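Local coordinates for putative HpcE protein (Mycolicibacterium smegmatis, PDB 6V77) that is of unknown function but belongs to the FAH family and holds a zinc ion through three acidic side chains, at residues B[1-6]-B[10-15]; B[38-43]-B[183-188]; B[26-31]-B[44-49]. All coordinates share one frame; numbering follows the deposited sequence.

Contact 1 of 3, residues B[1-6]-B[10-15]; sequences MRLINL and IHLVTG. With EDO (1,2-ethanediol), chain M.
Leu6 lies over one face of the His11 imidazole in a CH-pi contact, its CD1 4.2 Å from the centroid of the His11 ring and almost on the ring normal, while Ile4 O sits at the ring edge, near its plane. Val18 and Asp20 of strand 17-20 also touch His11, and ND1 bonds to the carbonyl of Arg9. The frame is the antiparallel beta hairpin that opens the chain, strand 2-6 with strand 9-14. Ile4 and His11 form its hydrogen-bonded pair: His11 N reaches Ile4 O at 2.8 Å, and Ile4 N returns a bond to His11 O at 3.0 Å. Two residues further toward the chain start, Val13 N gives a nearly straight bond of 2.8 Å to Arg2 O. There the direct ladder gives way to a water bridge between Arg2 N and Val13 O, though the leg to Val13 O is short and doubtful.

On the face shared by Leu3, Leu12, Ile10 and Asn5 the contacts of the first three are apolar; Asn5 ND2 bonds to the carbonyl of Ser64. Leu12 has a chi1 of -172°, CG pointing away from its own N, and the isobutyl end comes over to segment 1-6, where CD1 lies 3.5 Å from Met1 CG and 3.6 Å from Leu3 CD2. Trp40 and Phe43 of helix 40-49 pack against Leu3 and Met1. Arg2 CB rests on Val13, but the extended chain leads away to salt bridges with Glu188 and Glu182 and a hydrogen bond to the carbonyl of Gly267. Met1 N is bonded to Thr185 and Glu188 and makes only a weak hydrogen bond to O1 of a 1,2-ethanediol, probably from crystallisation. Toward the turn, Ile10 reaches the backbone of the opposite strand, its CD1 3.5 Å from Ile4 O.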
# COMPACT_ATOMS: atom_id res chain seq x y z
N MET B 1 -26.07 10.05 -3.48
CA MET B 1 -25.33 10.30 -4.70
C MET B 1 -24.59 9.01 -5.09
O MET B 1 -24.21 8.23 -4.22
CB MET B 1 -24.34 11.46 -4.50
CG MET B 1 -23.20 11.50 -5.46
SD MET B 1 -22.04 12.82 -5.06
CE MET B 1 -23.08 14.23 -5.32
N ARG B 2 -24.41 8.78 -6.39
CA ARG B 2 -23.67 7.63 -6.89
C ARG B 2 -22.67 8.09 -7.93
O ARG B 2 -22.99 8.93 -8.78
CB ARG B 2 -24.61 6.56 -7.49
CG ARG B 2 -25.48 5.89 -6.46
CD ARG B 2 -26.48 4.88 -7.07
NE ARG B 2 -27.19 4.23 -5.98
CZ ARG B 2 -27.10 2.94 -5.69
NH1 ARG B 2 -26.35 2.13 -6.43
NH2 ARG B 2 -27.76 2.46 -4.66
N LEU B 3 -21.47 7.52 -7.88
CA LEU B 3 -20.38 7.84 -8.80
C LEU B 3 -19.94 6.57 -9.51
O LEU B 3 -20.03 5.47 -8.95
CB LEU B 3 -19.17 8.45 -8.07
CG LEU B 3 -19.41 9.70 -7.22
CD1 LEU B 3 -18.10 10.19 -6.63
CD2 LEU B 3 -20.04 10.75 -8.08
N ILE B 4 -19.46 6.72 -10.74
CA ILE B 4 -18.96 5.60 -11.52
C ILE B 4 -17.77 6.08 -12.35
O ILE B 4 -17.80 7.18 -12.92
CB ILE B 4 -20.06 4.96 -12.40
CG1 ILE B 4 -19.58 3.65 -13.06
CG2 ILE B 4 -20.61 5.95 -13.42
CD1 ILE B 4 -20.71 2.92 -13.81
N ASN B 5 -16.73 5.27 -12.38
CA ASN B 5 -15.51 5.54 -13.13
C ASN B 5 -15.67 4.86 -14.49
O ASN B 5 -15.78 3.64 -14.56
CB ASN B 5 -14.31 5.00 -12.34
CG ASN B 5 -12.99 5.13 -13.08
OD1 ASN B 5 -12.93 5.74 -14.14
ND2 ASN B 5 -11.93 4.53 -12.52
N LEU B 6 -15.74 5.65 -15.56
CA LEU B 6 -15.91 5.11 -16.91
C LEU B 6 -14.71 5.52 -17.74
O LEU B 6 -14.47 6.72 -17.94
CB LEU B 6 -17.20 5.61 -17.56
CG LEU B 6 -18.49 5.13 -16.88
CD1 LEU B 6 -19.69 5.87 -17.48
CD2 LEU B 6 -18.64 3.61 -17.04
N ILE B 10 -14.27 10.15 -13.93
CA ILE B 10 -15.30 9.97 -12.92
C ILE B 10 -16.59 10.64 -13.38
O ILE B 10 -16.58 11.75 -13.93
CB ILE B 10 -14.82 10.49 -11.54
CG1 ILE B 10 -15.79 10.03 -10.44
CG2 ILE B 10 -14.63 12.02 -11.53
CD1 ILE B 10 -15.88 8.49 -10.24
N HIS B 11 -17.70 9.93 -13.20
CA HIS B 11 -19.02 10.40 -13.60
C HIS B 11 -19.97 10.38 -12.42
O HIS B 11 -19.86 9.55 -11.52
CB HIS B 11 -19.63 9.51 -14.70
CG HIS B 11 -19.04 9.72 -16.06
ND1 HIS B 11 -17.72 9.46 -16.34
CD2 HIS B 11 -19.61 10.14 -17.22
CE1 HIS B 11 -17.49 9.72 -17.62
NE2 HIS B 11 -18.62 10.14 -18.17
N LEU B 12 -20.94 11.29 -12.47
CA LEU B 12 -22.04 11.33 -11.53
C LEU B 12 -23.22 10.57 -12.14
O LEU B 12 -23.52 10.75 -13.32
CB LEU B 12 -22.42 12.79 -11.23
CG LEU B 12 -23.43 13.15 -10.14
CD1 LEU B 12 -23.00 12.63 -8.78
CD2 LEU B 12 -23.61 14.66 -10.09
N VAL B 13 -23.83 9.69 -11.35
CA VAL B 13 -25.04 9.00 -11.77
C VAL B 13 -26.21 9.96 -11.63
O VAL B 13 -26.48 10.47 -10.54
CB VAL B 13 -25.27 7.73 -10.94
CG1 VAL B 13 -26.71 7.19 -11.17
CG2 VAL B 13 -24.23 6.67 -11.27
N THR B 14 -26.90 10.22 -12.74
CA THR B 14 -28.04 11.14 -12.77
C THR B 14 -29.20 10.43 -13.44
O THR B 14 -29.20 10.28 -14.67
CB THR B 14 -27.70 12.43 -13.51
OG1 THR B 14 -27.45 12.13 -14.89
CG2 THR B 14 -26.47 13.10 -12.91
N GLY B 15 -30.18 10.01 -12.65
CA GLY B 15 -31.28 9.25 -13.23
C GLY B 15 -30.79 7.93 -13.78
O GLY B 15 -30.07 7.18 -13.11
C1 EDO M . -27.59 12.81 -2.47
O1 EDO M . -26.34 12.48 -1.85
C2 EDO M . -27.35 13.64 -3.72
O2 EDO M . -27.62 12.84 -4.87
O HOH W 1 -26.18 10.39 -8.07

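Contact 2 of 3, residues B[38-43]-B[183-188]; sequences QHWDAF and LVTVDE. With EDO (1,2-ethanediol), chain M.
Trp40, the first residue of helix 40-49, meets Leu183 and Thr185 with the six-membered end of its indole. His39 before it holds the N-cap position, and His39 O accepts Phe43 N at 2.8 Å, closing the first turn. A chi1 of -174° turns the Trp40 side chain away from its backbone N and sends the indole across to the strand. There CZ2 lies 3.9 Å from Thr185 CG2, and this methyl arrives at the ring edge, in the plane of the indole. Leu183 CD2 approaches CH2 of Trp40 obliquely at 4.3 Å. The helix thus rests on the large mixed beta sheet, against strand 177-185, with Ala145 also touching the indole. Further on, Phe43 meets Leu36.

Thr185 has two different ends. While its methyl faces the indole, OG1 donates to Asp187 OD1 at 2.6 Å, meeting that oxygen on its syn side, 22° out of the carboxylate plane. A 3-10 turn follows at 186-188, with Glu188 N bonded to Thr185 O. The other carboxylate oxygen, Asp187 OD2, takes a 2.7 Å hydrogen bond from O1 of a 1,2-ethanediol.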
# COMPACT_ATOMS: atom_id res chain seq x y z
N GLN B 38 -10.12 14.00 -2.71
CA GLN B 38 -9.25 14.97 -2.08
C GLN B 38 -9.98 16.29 -1.85
O GLN B 38 -9.65 17.03 -0.92
CB GLN B 38 -8.00 15.18 -2.94
CG GLN B 38 -6.97 16.08 -2.31
CD GLN B 38 -6.37 15.49 -1.05
OE1 GLN B 38 -6.19 14.28 -0.94
NE2 GLN B 38 -6.06 16.34 -0.08
N HIS B 39 -10.99 16.59 -2.67
CA HIS B 39 -11.76 17.82 -2.53
C HIS B 39 -13.24 17.48 -2.33
O HIS B 39 -14.12 18.12 -2.90
CB HIS B 39 -11.57 18.72 -3.75
CG HIS B 39 -10.14 19.05 -4.04
ND1 HIS B 39 -9.43 19.99 -3.33
CD2 HIS B 39 -9.29 18.55 -4.97
CE1 HIS B 39 -8.20 20.06 -3.81
NE2 HIS B 39 -8.09 19.20 -4.80
N TRP B 40 -13.50 16.51 -1.45
CA TRP B 40 -14.83 15.89 -1.34
C TRP B 40 -15.91 16.91 -0.96
O TRP B 40 -16.96 16.98 -1.60
CB TRP B 40 -14.79 14.76 -0.31
CG TRP B 40 -16.08 13.96 -0.22
CD1 TRP B 40 -16.90 13.82 0.87
CD2 TRP B 40 -16.69 13.17 -1.27
NE1 TRP B 40 -17.97 13.01 0.56
CE2 TRP B 40 -17.86 12.60 -0.74
CE3 TRP B 40 -16.34 12.90 -2.59
CZ2 TRP B 40 -18.70 11.76 -1.50
CZ3 TRP B 40 -17.16 12.07 -3.34
CH2 TRP B 40 -18.33 11.52 -2.79
N ASP B 41 -15.67 17.70 0.10
CA ASP B 41 -16.72 18.61 0.54
C ASP B 41 -17.02 19.66 -0.52
O ASP B 41 -18.19 19.96 -0.79
CB ASP B 41 -16.33 19.29 1.86
CG ASP B 41 -16.36 18.34 3.03
OD1 ASP B 41 -16.88 17.22 2.87
OD2 ASP B 41 -15.86 18.71 4.11
N ALA B 42 -15.98 20.24 -1.12
CA ALA B 42 -16.19 21.19 -2.20
C ALA B 42 -16.93 20.54 -3.36
O ALA B 42 -17.83 21.15 -3.95
CB ALA B 42 -14.84 21.76 -2.66
N PHE B 43 -16.58 19.29 -3.68
CA PHE B 43 -17.26 18.62 -4.79
C PHE B 43 -18.75 18.45 -4.49
O PHE B 43 -19.60 18.74 -5.33
CB PHE B 43 -16.60 17.27 -5.09
CG PHE B 43 -17.51 16.35 -5.90
CD1 PHE B 43 -17.82 16.64 -7.22
CD2 PHE B 43 -18.07 15.23 -5.31
CE1 PHE B 43 -18.66 15.82 -7.97
CE2 PHE B 43 -18.92 14.40 -6.05
CZ PHE B 43 -19.21 14.71 -7.38
N LEU B 183 -19.75 3.97 -6.60
CA LEU B 183 -19.64 4.44 -5.23
C LEU B 183 -21.00 4.96 -4.83
O LEU B 183 -21.62 5.72 -5.59
CB LEU B 183 -18.59 5.54 -5.11
CG LEU B 183 -18.29 5.99 -3.68
CD1 LEU B 183 -17.36 5.01 -3.01
CD2 LEU B 183 -17.66 7.38 -3.68
N VAL B 184 -21.47 4.58 -3.64
CA VAL B 184 -22.79 4.96 -3.15
C VAL B 184 -22.60 5.73 -1.85
O VAL B 184 -22.02 5.20 -0.89
CB VAL B 184 -23.69 3.73 -2.91
CG1 VAL B 184 -25.09 4.17 -2.50
CG2 VAL B 184 -23.73 2.86 -4.17
N THR B 185 -23.08 6.98 -1.80
CA THR B 185 -22.82 7.75 -0.59
C THR B 185 -23.70 7.26 0.56
O THR B 185 -24.72 6.59 0.36
CB THR B 185 -23.03 9.25 -0.83
OG1 THR B 185 -24.36 9.50 -1.29
CG2 THR B 185 -22.03 9.79 -1.85
N VAL B 186 -23.30 7.63 1.77
CA VAL B 186 -23.86 7.05 2.99
C VAL B 186 -25.35 7.38 3.16
O VAL B 186 -26.14 6.57 3.68
CB VAL B 186 -23.00 7.54 4.17
CG1 VAL B 186 -23.50 7.05 5.51
CG2 VAL B 186 -21.52 7.11 3.96
N ASP B 187 -25.79 8.55 2.67
CA ASP B 187 -27.17 8.98 2.84
C ASP B 187 -28.16 8.14 2.04
O ASP B 187 -29.36 8.22 2.28
CB ASP B 187 -27.33 10.45 2.43
CG ASP B 187 -26.78 10.71 1.05
OD1 ASP B 187 -25.60 10.39 0.81
OD2 ASP B 187 -27.54 11.20 0.19
N GLU B 188 -27.67 7.35 1.08
CA GLU B 188 -28.53 6.43 0.34
C GLU B 188 -28.75 5.11 1.06
O GLU B 188 -29.50 4.27 0.57
CB GLU B 188 -27.92 6.13 -1.03
CG GLU B 188 -27.60 7.39 -1.82
CD GLU B 188 -27.98 7.26 -3.28
OE1 GLU B 188 -28.44 6.16 -3.69
OE2 GLU B 188 -27.80 8.25 -4.01
C1 EDO M . -27.59 12.81 -2.47
O1 EDO M . -26.34 12.48 -1.85
C2 EDO M . -27.35 13.64 -3.72
O2 EDO M . -27.62 12.84 -4.87

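Contact 3 of 3, residues B[26-31]-B[44-49]; sequences EQRFGP and QEWART
A Schellman motif ends helix 21-24, with Glu26 as its C-prime residue and Gln27 N turned back to Ala22 O, and just beyond it Arg28 and Phe29 lie against Trp46 of helix 40-49. The contact joins this loop to helix 40-49 at Trp46, which is its hub, also touching Ala24, Ser25 and Leu52. Phe29 makes the closer approach: its CE2 packs on Trp46 CB at 3.5 Å. The Phe29 ring and the five-membered ring of Trp46 have centroids 5.5 Å apart and planes at 47°, an oblique pair that is neither stacked nor edge-to-face. Phe29 CD2 stands above one face of the indole, displaced toward its rim. A chi1 of 165° puts the indole of Trp46 beside its own carbonyl carbon and swings it out toward the loop.

Arg28 runs extended beside Phe29, CG over one face of the phenyl ring and the guanidinium lying with one face by CZ of Phe29. Its NH1 comes within 4.0 Å of Trp46 CD1, but the guanidinium is turned 76° from the indole plane, so the two planes do not lie flat on each other. The loop itself is held by Ser25 OG, which accepts Phe29 N, and by Asp35, which takes Gly30 N; a cis peptide then leads into Pro31.

One turn of the helix carries its own salt bridge. Arg48 grips Glu45 side-on, NE toward OE1, while Arg48 NH2 meets the syn lone pair of Glu45 OE2 at 2.6 Å, almost in the guanidinium plane.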
# COMPACT_ATOMS: atom_id res chain seq x y z
N GLU B 26 -16.65 22.30 -15.54
CA GLU B 26 -15.66 23.14 -16.24
C GLU B 26 -14.26 22.93 -15.67
O GLU B 26 -13.51 23.88 -15.43
CB GLU B 26 -16.07 24.61 -16.19
CG GLU B 26 -17.30 24.92 -17.02
CD GLU B 26 -17.73 26.38 -16.91
OE1 GLU B 26 -17.49 27.00 -15.86
OE2 GLU B 26 -18.29 26.90 -17.90
N GLN B 27 -13.90 21.66 -15.47
CA GLN B 27 -12.58 21.19 -15.06
C GLN B 27 -12.27 21.49 -13.60
O GLN B 27 -11.12 21.30 -13.17
CB GLN B 27 -11.46 21.77 -15.94
CG GLN B 27 -11.79 21.74 -17.43
CD GLN B 27 -12.07 20.35 -17.92
OE1 GLN B 27 -11.41 19.40 -17.51
NE2 GLN B 27 -13.07 20.22 -18.79
N ARG B 28 -13.25 21.92 -12.81
CA ARG B 28 -12.99 22.22 -11.41
C ARG B 28 -12.80 20.95 -10.58
O ARG B 28 -12.04 20.97 -9.61
CB ARG B 28 -14.13 23.06 -10.83
CG ARG B 28 -13.85 23.57 -9.46
CD ARG B 28 -14.93 24.54 -9.01
NE ARG B 28 -14.96 24.61 -7.55
CZ ARG B 28 -16.03 24.96 -6.85
NH1 ARG B 28 -17.16 25.28 -7.47
NH2 ARG B 28 -15.97 24.98 -5.53
N PHE B 29 -13.48 19.85 -10.94
CA PHE B 29 -13.38 18.55 -10.28
C PHE B 29 -13.18 17.44 -11.31
O PHE B 29 -13.88 17.40 -12.33
CB PHE B 29 -14.64 18.25 -9.45
CG PHE B 29 -14.94 19.30 -8.43
CD1 PHE B 29 -14.16 19.40 -7.29
CD2 PHE B 29 -15.95 20.21 -8.62
CE1 PHE B 29 -14.40 20.38 -6.35
CE2 PHE B 29 -16.20 21.19 -7.70
CZ PHE B 29 -15.42 21.28 -6.56
N GLY B 30 -12.27 16.52 -11.03
CA GLY B 30 -12.03 15.41 -11.93
C GLY B 30 -11.06 15.80 -13.03
O GLY B 30 -10.47 16.89 -13.02
N PRO B 31 -10.89 14.92 -14.04
CA PRO B 31 -11.62 13.66 -14.23
C PRO B 31 -11.12 12.48 -13.37
O PRO B 31 -11.82 11.46 -13.28
CB PRO B 31 -11.41 13.38 -15.72
CG PRO B 31 -10.07 14.02 -16.01
CD PRO B 31 -10.09 15.28 -15.22
N GLN B 44 -19.07 17.97 -3.28
CA GLN B 44 -20.47 17.74 -2.93
C GLN B 44 -21.26 19.05 -2.90
O GLN B 44 -22.42 19.08 -3.32
CB GLN B 44 -20.56 17.03 -1.59
CG GLN B 44 -20.05 15.60 -1.65
CD GLN B 44 -20.85 14.67 -0.78
OE1 GLN B 44 -20.86 14.80 0.45
NE2 GLN B 44 -21.55 13.72 -1.40
N GLU B 45 -20.64 20.12 -2.42
CA GLU B 45 -21.32 21.41 -2.44
C GLU B 45 -21.59 21.86 -3.87
O GLU B 45 -22.69 22.35 -4.17
CB GLU B 45 -20.51 22.46 -1.68
CG GLU B 45 -21.13 23.86 -1.69
CD GLU B 45 -22.56 23.90 -1.13
OE1 GLU B 45 -22.92 23.02 -0.31
OE2 GLU B 45 -23.31 24.82 -1.51
N TRP B 46 -20.61 21.70 -4.77
CA TRP B 46 -20.83 22.06 -6.17
C TRP B 46 -21.96 21.23 -6.77
O TRP B 46 -22.87 21.77 -7.42
CB TRP B 46 -19.54 21.84 -6.97
CG TRP B 46 -19.80 21.85 -8.45
CD1 TRP B 46 -19.90 22.93 -9.26
CD2 TRP B 46 -20.02 20.70 -9.28
NE1 TRP B 46 -20.18 22.54 -10.55
CE2 TRP B 46 -20.25 21.17 -10.59
CE3 TRP B 46 -20.05 19.32 -9.04
CZ2 TRP B 46 -20.50 20.31 -11.66
CZ3 TRP B 46 -20.29 18.46 -10.11
CH2 TRP B 46 -20.51 18.97 -11.40
N ALA B 47 -21.92 19.91 -6.57
CA ALA B 47 -22.96 19.05 -7.11
C ALA B 47 -24.35 19.43 -6.61
O ALA B 47 -25.33 19.30 -7.35
CB ALA B 47 -22.66 17.59 -6.76
N ARG B 48 -24.45 19.89 -5.36
CA ARG B 48 -25.76 20.21 -4.80
C ARG B 48 -26.47 21.30 -5.60
O ARG B 48 -27.70 21.26 -5.73
CB ARG B 48 -25.61 20.65 -3.34
CG ARG B 48 -26.92 20.96 -2.64
CD ARG B 48 -26.71 21.52 -1.24
NE ARG B 48 -26.00 22.80 -1.27
CZ ARG B 48 -26.59 23.99 -1.34
NH1 ARG B 48 -27.92 24.07 -1.39
NH2 ARG B 48 -25.87 25.09 -1.37
N THR B 49 -25.73 22.25 -6.15
CA THR B 49 -26.36 23.38 -6.84
C THR B 49 -26.00 23.45 -8.31
O THR B 49 -26.38 24.42 -8.98
CB THR B 49 -25.99 24.68 -6.13
OG1 THR B 49 -24.56 24.78 -6.02
CG2 THR B 49 -26.58 24.71 -4.74

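The three contacts lie together on one side of the chain's centre, where residues 1-49 meet strand 177-185, with their own centres 11 to 12 Å apart. Contacts 1 and 2 share the large sheet, since strands 2-6 and 177-185 are neighbours in it: Leu3 O probably accepts Leu183 N at 2.8 Å, and one 1,2-ethanediol touches both. Contacts 2 and 3 use the same helix 40-49, where Phe29 CZ packs on Ala42 O at 3.5 Å. Contact 3 returns to contact 1 through a probable hydrogen bond, Ile10 N to Pro31 O at 2.9 Å, and through Met1 CE on Ala47 CB at 3.7 Å. None contains the zinc ligands Glu121, Glu123 and Asp152.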